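PDB 4LHE: thermostable monoacylglycerol lipase from Bacillus, which probably hydrolyses the ester bond of monoacylglycerols, releasing glycerol and a free fatty acid, as an enzyme of the alpha/beta hydrolase fold. Local coordinates for residues D231-Q234 with P235-I238; H34-R37 with P38-E41. All coordinates share one frame; numbering follows the deposited sequence.

Contact 1 (D231-Q234 with P235-I238)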
ATOM      1  N   ASP A 231       2.684  10.332   8.850  1.00 34.12           N
ATOM      2  CA  ASP A 231       3.171  10.549  10.220  1.00 35.83           C
ATOM      3  C   ASP A 231       4.472  11.359  10.250  1.00 35.60           C
ATOM      4  O   ASP A 231       4.922  11.873   9.215  1.00 34.66           O
ATOM      5  CB  ASP A 231       3.363   9.201  10.928  1.00 35.97           C
ATOM      6  CG  ASP A 231       2.888   9.216  12.369  1.00 37.00           C
ATOM      7  OD1 ASP A 231       2.779  10.317  12.967  1.00 37.46           O
ATOM      8  OD2 ASP A 231       2.590   8.121  12.902  1.00 37.73           O
ATOM      9  N   TYR A 232       5.087  11.461  11.425  1.00 36.28           N
ATOM     10  CA  TYR A 232       6.294  12.285  11.580  1.00 37.56           C
ATOM     11  C   TYR A 232       7.486  11.835  10.722  1.00 36.65           C
ATOM     12  O   TYR A 232       8.333  12.647  10.355  1.00 36.34           O
ATOM     13  CB  TYR A 232       6.710  12.372  13.058  1.00 38.94           C
ATOM     14  CG  TYR A 232       5.777  13.183  13.932  1.00 39.82           C
ATOM     15  CD1 TYR A 232       5.568  14.542  13.698  1.00 39.88           C
ATOM     16  CD2 TYR A 232       5.126  12.596  15.012  1.00 41.25           C
ATOM     17  CE1 TYR A 232       4.722  15.284  14.508  1.00 41.07           C
ATOM     18  CE2 TYR A 232       4.277  13.323  15.814  1.00 41.65           C
ATOM     19  CZ  TYR A 232       4.082  14.665  15.563  1.00 42.16           C
ATOM     20  OH  TYR A 232       3.239  15.385  16.384  1.00 43.68           O
ATOM     21  N   ASP A 233       7.552  10.552  10.391  1.00 36.04           N
ATOM     22  CA  ASP A 233       8.653  10.077   9.566  1.00 35.52           C
ATOM     23  C   ASP A 233       8.408  10.257   8.062  1.00 34.81           C
ATOM     24  O   ASP A 233       9.190   9.760   7.261  1.00 34.32           O
ATOM     25  CB  ASP A 233       9.009   8.620   9.890  1.00 36.39           C
ATOM     26  CG  ASP A 233       9.646   8.465  11.273  1.00 38.36           C
ATOM     27  OD1 ASP A 233      10.641   9.165  11.548  1.00 39.36           O
ATOM     28  OD2 ASP A 233       9.145   7.649  12.080  1.00 38.56           O
ATOM     29  N   GLN A 234       7.339  10.968   7.689  1.00 33.78           N
ATOM     30  CA  GLN A 234       7.062  11.266   6.267  1.00 32.90           C
ATOM     31  C   GLN A 234       8.265  11.801   5.455  1.00 31.87           C
ATOM     32  O   GLN A 234       8.579  11.258   4.404  1.00 31.33           O
ATOM     33  CB  GLN A 234       5.856  12.206   6.120  1.00 31.58           C
ATOM     34  CG  GLN A 234       5.465  12.503   4.682  1.00 30.43           C
ATOM     35  CD  GLN A 234       4.459  13.624   4.587  1.00 29.99           C
ATOM     36  OE1 GLN A 234       4.826  14.798   4.518  1.00 29.48           O
ATOM     37  NE2 GLN A 234       3.173  13.272   4.577  1.00 29.80           N
ATOM     38  N   PRO A 235       8.952  12.851   5.937  1.00 32.88           N
ATOM     39  CA  PRO A 235      10.072  13.348   5.122  1.00 31.91           C
ATOM     40  C   PRO A 235      11.203  12.319   4.967  1.00 33.17           C
ATOM     41  O   PRO A 235      11.836  12.241   3.904  1.00 32.50           O
ATOM     42  CB  PRO A 235      10.568  14.566   5.914  1.00 33.47           C
ATOM     43  CG  PRO A 235       9.431  14.928   6.839  1.00 33.29           C
ATOM     44  CD  PRO A 235       8.781  13.637   7.177  1.00 34.69           C
ATOM     45  N   MET A 236      11.447  11.525   6.006  1.00 33.88           N
ATOM     46  CA  MET A 236      12.439  10.462   5.930  1.00 34.48           C
ATOM     47  C   MET A 236      12.053   9.395   4.877  1.00 33.72           C
ATOM     48  O   MET A 236      12.886   8.961   4.073  1.00 33.36           O
ATOM     49  CB  MET A 236      12.644   9.842   7.318  1.00 36.24           C
ATOM     50  CG  MET A 236      13.499   8.595   7.304  1.00 38.03           C
ATOM     51  SD  MET A 236      13.936   7.956   8.934  1.00 40.90           S
ATOM     52  CE  MET A 236      15.214   6.786   8.446  1.00 38.93           C
ATOM     53  N   ILE A 237      10.790   8.996   4.860  1.00 32.75           N
ATOM     54  CA  ILE A 237      10.315   8.077   3.821  1.00 31.74           C
ATOM     55  C   ILE A 237      10.515   8.627   2.416  1.00 30.34           C
ATOM     56  O   ILE A 237      10.941   7.905   1.509  1.00 29.91           O
ATOM     57  CB  ILE A 237       8.820   7.748   4.003  1.00 31.26           C
ATOM     58  CG1 ILE A 237       8.587   7.065   5.354  1.00 32.17           C
ATOM     59  CG2 ILE A 237       8.324   6.854   2.855  1.00 29.92           C
ATOM     60  CD1 ILE A 237       7.074   6.857   5.679  1.00 31.40           C
ATOM     61  N   ILE A 238      10.194   9.905   2.230  1.00 29.91           N
ATOM     62  CA  ILE A 238      10.328  10.533   0.928  1.00 28.79           C
ATOM     63  C   ILE A 238      11.801  10.623   0.484  1.00 29.41           C
ATOM     64  O   ILE A 238      12.133  10.278  -0.653  1.00 28.65           O
ATOM     65  CB  ILE A 238       9.641  11.923   0.908  1.00 28.47           C
ATOM     66  CG1 ILE A 238       8.108  11.764   0.845  1.00 26.78           C
ATOM     67  CG2 ILE A 238      10.148  12.752  -0.267  1.00 26.99           C
ATOM     68  CD1 ILE A 238       7.301  13.032   1.230  1.00 26.41           C
TER
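Pro235 follows directly on Gln234, and its ring carbon CD comes to 3.4 Å from the carbonyl oxygen of Tyr232. Proline suits this first helical turn because its nitrogen has no hydrogen to offer and none is needed so near the start of a helix. Asp231 to Gln234 form a type I beta turn that ends the loop from strand 216-221 and leads into helix 234-247, the last of this alpha/beta hydrolase fold, with Asp233 at the N-cap. Met236 comes next; its CB stands 3.5 Å from the Asp233 carbonyl oxygen, and its long flexible chain leads away to Val219 and Leu221 of strand 216-221. Ile237 N donates to Asp233 O at 3.0 Å, nearly straight at 166°, in the helical i to i+4 pattern. Because CG1 is placed anti to the carbonyl carbon (chi1 -61°), it lies beside that same oxygen, at 3.4 Å, and shields the bond with hydrocarbon. Ile238 repeats the step, N to Gln234 O at 3.0 Å, and both isoleucines rest on Leu39 of helix 37-45. Ile238 CD1 meets Gln234 CG at 3.9 Å. With CG anti to the backbone N (chi1 -177°), the CB-CG part of Gln234 is carried alongside Ile238, while the amide gives NE2 to Thr229 O. The Asp233 carboxylate does not cap the helix. OD2 instead accepts bonds from Ser224 OG and Asn223 N, which tie the N-cap residue to the preceding loop, and its negative charge, close to the helix start, would probably still be favoured by the helix dipole.

Contact 2 (H34-R37 with P38-E41)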
ATOM      1  N   HIS A  34      -5.409   9.711  -0.298  1.00 28.53           N
ATOM      2  CA  HIS A  34      -4.935  10.765   0.616  1.00 28.06           C
ATOM      3  C   HIS A  34      -3.656  10.364   1.374  1.00 27.19           C
ATOM      4  O   HIS A  34      -2.712  11.155   1.484  1.00 26.44           O
ATOM      5  CB  HIS A  34      -6.059  11.176   1.583  1.00 29.48           C
ATOM      6  CG  HIS A  34      -5.670  12.240   2.565  1.00 29.94           C
ATOM      7  ND1 HIS A  34      -5.444  13.552   2.198  1.00 29.59           N
ATOM      8  CD2 HIS A  34      -5.479  12.184   3.903  1.00 30.41           C
ATOM      9  CE1 HIS A  34      -5.139  14.259   3.273  1.00 30.89           C
ATOM     10  NE2 HIS A  34      -5.144  13.454   4.319  1.00 31.22           N
ATOM     11  N   SER A  35      -3.616   9.135   1.887  0.96 27.02           N
ATOM     12  CA  SER A  35      -2.458   8.663   2.644  0.96 26.20           C
ATOM     13  C   SER A  35      -1.158   8.638   1.814  0.96 25.05           C
ATOM     14  O   SER A  35      -0.043   8.728   2.370  0.96 23.31           O
ATOM     15  CB  SER A  35      -2.744   7.271   3.214  0.96 26.60           C
ATOM     16  OG  SER A  35      -2.765   6.307   2.167  0.96 26.42           O
ATOM     17  N   MET A  36      -1.281   8.531   0.492  1.00 24.92           N
ATOM     18  CA  MET A  36      -0.088   8.456  -0.363  1.00 23.65           C
ATOM     19  C   MET A  36       0.238   9.745  -1.115  1.00 23.62           C
ATOM     20  O   MET A  36       1.305   9.852  -1.691  1.00 23.32           O
ATOM     21  CB  MET A  36      -0.192   7.302  -1.378  1.00 24.67           C
ATOM     22  CG  MET A  36      -0.390   5.919  -0.768  1.00 24.13           C
ATOM     23  SD  MET A  36       0.963   5.396   0.302  1.00 23.34           S
ATOM     24  CE  MET A  36       2.191   4.870  -0.898  1.00 22.14           C
ATOM     25  N   ARG A  37      -0.662  10.722  -1.107  1.00 24.16           N
ATOM     26  CA  ARG A  37      -0.466  11.947  -1.887  1.00 24.30           C
ATOM     27  C   ARG A  37       0.794  12.779  -1.566  1.00 24.48           C
ATOM     28  O   ARG A  37       1.386  13.371  -2.478  1.00 24.40           O
ATOM     29  CB  ARG A  37      -1.724  12.840  -1.814  1.00 25.83           C
ATOM     30  CG  ARG A  37      -1.641  14.089  -2.707  1.00 27.00           C
ATOM     31  CD  ARG A  37      -2.925  14.921  -2.675  1.00 27.91           C
ATOM     32  NE  ARG A  37      -4.097  14.060  -2.651  1.00 29.13           N
ATOM     33  CZ  ARG A  37      -4.762  13.642  -3.723  1.00 29.88           C
ATOM     34  NH1 ARG A  37      -4.387  14.032  -4.934  1.00 28.79           N
ATOM     35  NH2 ARG A  37      -5.814  12.826  -3.570  1.00 29.55           N
ATOM     36  N   PRO A  38       1.205  12.852  -0.287  1.00 23.86           N
ATOM     37  CA  PRO A  38       2.403  13.688  -0.111  1.00 24.03           C
ATOM     38  C   PRO A  38       3.639  13.058  -0.733  1.00 24.00           C
ATOM     39  O   PRO A  38       4.509  13.781  -1.221  1.00 23.83           O
ATOM     40  CB  PRO A  38       2.561  13.769   1.408  1.00 24.23           C
ATOM     41  CG  PRO A  38       1.173  13.652   1.918  1.00 25.10           C
ATOM     42  CD  PRO A  38       0.486  12.656   0.981  1.00 24.81           C
ATOM     43  N   LEU A  39       3.722  11.732  -0.714  1.00 22.86           N
ATOM     44  CA  LEU A  39       4.788  11.042  -1.427  1.00 22.48           C
ATOM     45  C   LEU A  39       4.687  11.294  -2.930  1.00 23.48           C
ATOM     46  O   LEU A  39       5.671  11.680  -3.571  1.00 23.85           O
ATOM     47  CB  LEU A  39       4.742   9.521  -1.144  1.00 22.39           C
ATOM     48  CG  LEU A  39       5.406   9.013   0.130  1.00 22.18           C
ATOM     49  CD1 LEU A  39       4.806   9.634   1.357  1.00 22.71           C
ATOM     50  CD2 LEU A  39       5.286   7.483   0.215  1.00 22.31           C
ATOM     51  N   ALA A  40       3.498  11.068  -3.492  1.00 23.38           N
ATOM     52  CA  ALA A  40       3.292  11.209  -4.932  1.00 23.44           C
ATOM     53  C   ALA A  40       3.687  12.606  -5.427  1.00 24.47           C
ATOM     54  O   ALA A  40       4.374  12.747  -6.458  1.00 24.75           O
ATOM     55  CB  ALA A  40       1.848  10.922  -5.267  1.00 24.12           C
ATOM     56  N   GLU A  41       3.262  13.630  -4.689  1.00 24.78           N
ATOM     57  CA  GLU A  41       3.589  15.009  -5.033  1.00 25.28           C
ATOM     58  C   GLU A  41       5.085  15.310  -4.967  1.00 25.83           C
ATOM     59  O   GLU A  41       5.633  15.920  -5.893  1.00 26.41           O
ATOM     60  CB  GLU A  41       2.759  16.010  -4.206  1.00 26.00           C
ATOM     61  CG  GLU A  41       1.256  15.976  -4.561  1.00 26.46           C
ATOM     62  CD  GLU A  41       0.407  16.934  -3.728  1.00 28.07           C
ATOM     63  OE1 GLU A  41       0.977  17.738  -2.959  1.00 28.80           O
ATOM     64  OE2 GLU A  41      -0.841  16.898  -3.854  1.00 28.79           O
TER
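Glu41 lays its OE2 against the aliphatic part of Arg37, 3.1 Å from both CG and CD, while the charged ends stay further apart: Arg37 NE is 4.5 Å from Glu41 OE2, beyond a salt bridge. The carboxylate oxygen lies at the edge of the guanidinium, near its plane, yet the two flat groups are turned 63° against each other. Arg37 runs straight out from the backbone and then bends at chi3 (-39°), which swings the guanidinium away from Glu41, and NH2 gives bonds to the carbonyl oxygens of Glu12 and Gly10. An alanine here is likely to leave those two carbonyls without their donor and the Glu41 carboxylate without its neighbouring positive charge. Beneath the side chains, Glu41 N donates to Arg37 O at 2.9 Å and Ala40 N to Met36 O at 3.1 Å. Helix 37-45 is the crossover of a beta-alpha-beta unit, linking the adjacent parallel strands 21-26 and 49-52 of the alpha/beta hydrolase sheet. The side facing the sheet is apolar: Met36 CE meets Leu39 CD2 at 4.2 Å, and small Ala40 lets the backbone sit close to Leu25, Val50 and Leu52. In Pro38, ring carbon CD takes the place of an amide hydrogen and comes to 3.6 Å from His34 O. Further out, the loop is fastened where Ser35 O accepts from Thr229 OG1 and His34 N bonds to Thr32 OG1.

How the contacts relate
Contacts 1 and 2 are the opening turns of two helices, 234-247 and 37-45, that pack against each other; the centres of the two contacts lie about 11 Å apart. Gln234 NE2 lies 3.3 Å from Pro38 CB, and Ile238 CG1 rests 3.9 Å from Leu39 CG; Ile237 CG2 adds an apolar touch on Leu39 CD2 at 4.1 Å. Thr229 serves both, through its carbonyl to contact 1 and its hydroxyl to contact 2. Contact 2 borders the probable active site, since the Met36 side chain touches the probable nucleophile elbow around Ser97, whose likely triad partners are His226 and Asp196; His226 shortly precedes 231-234 along the chain.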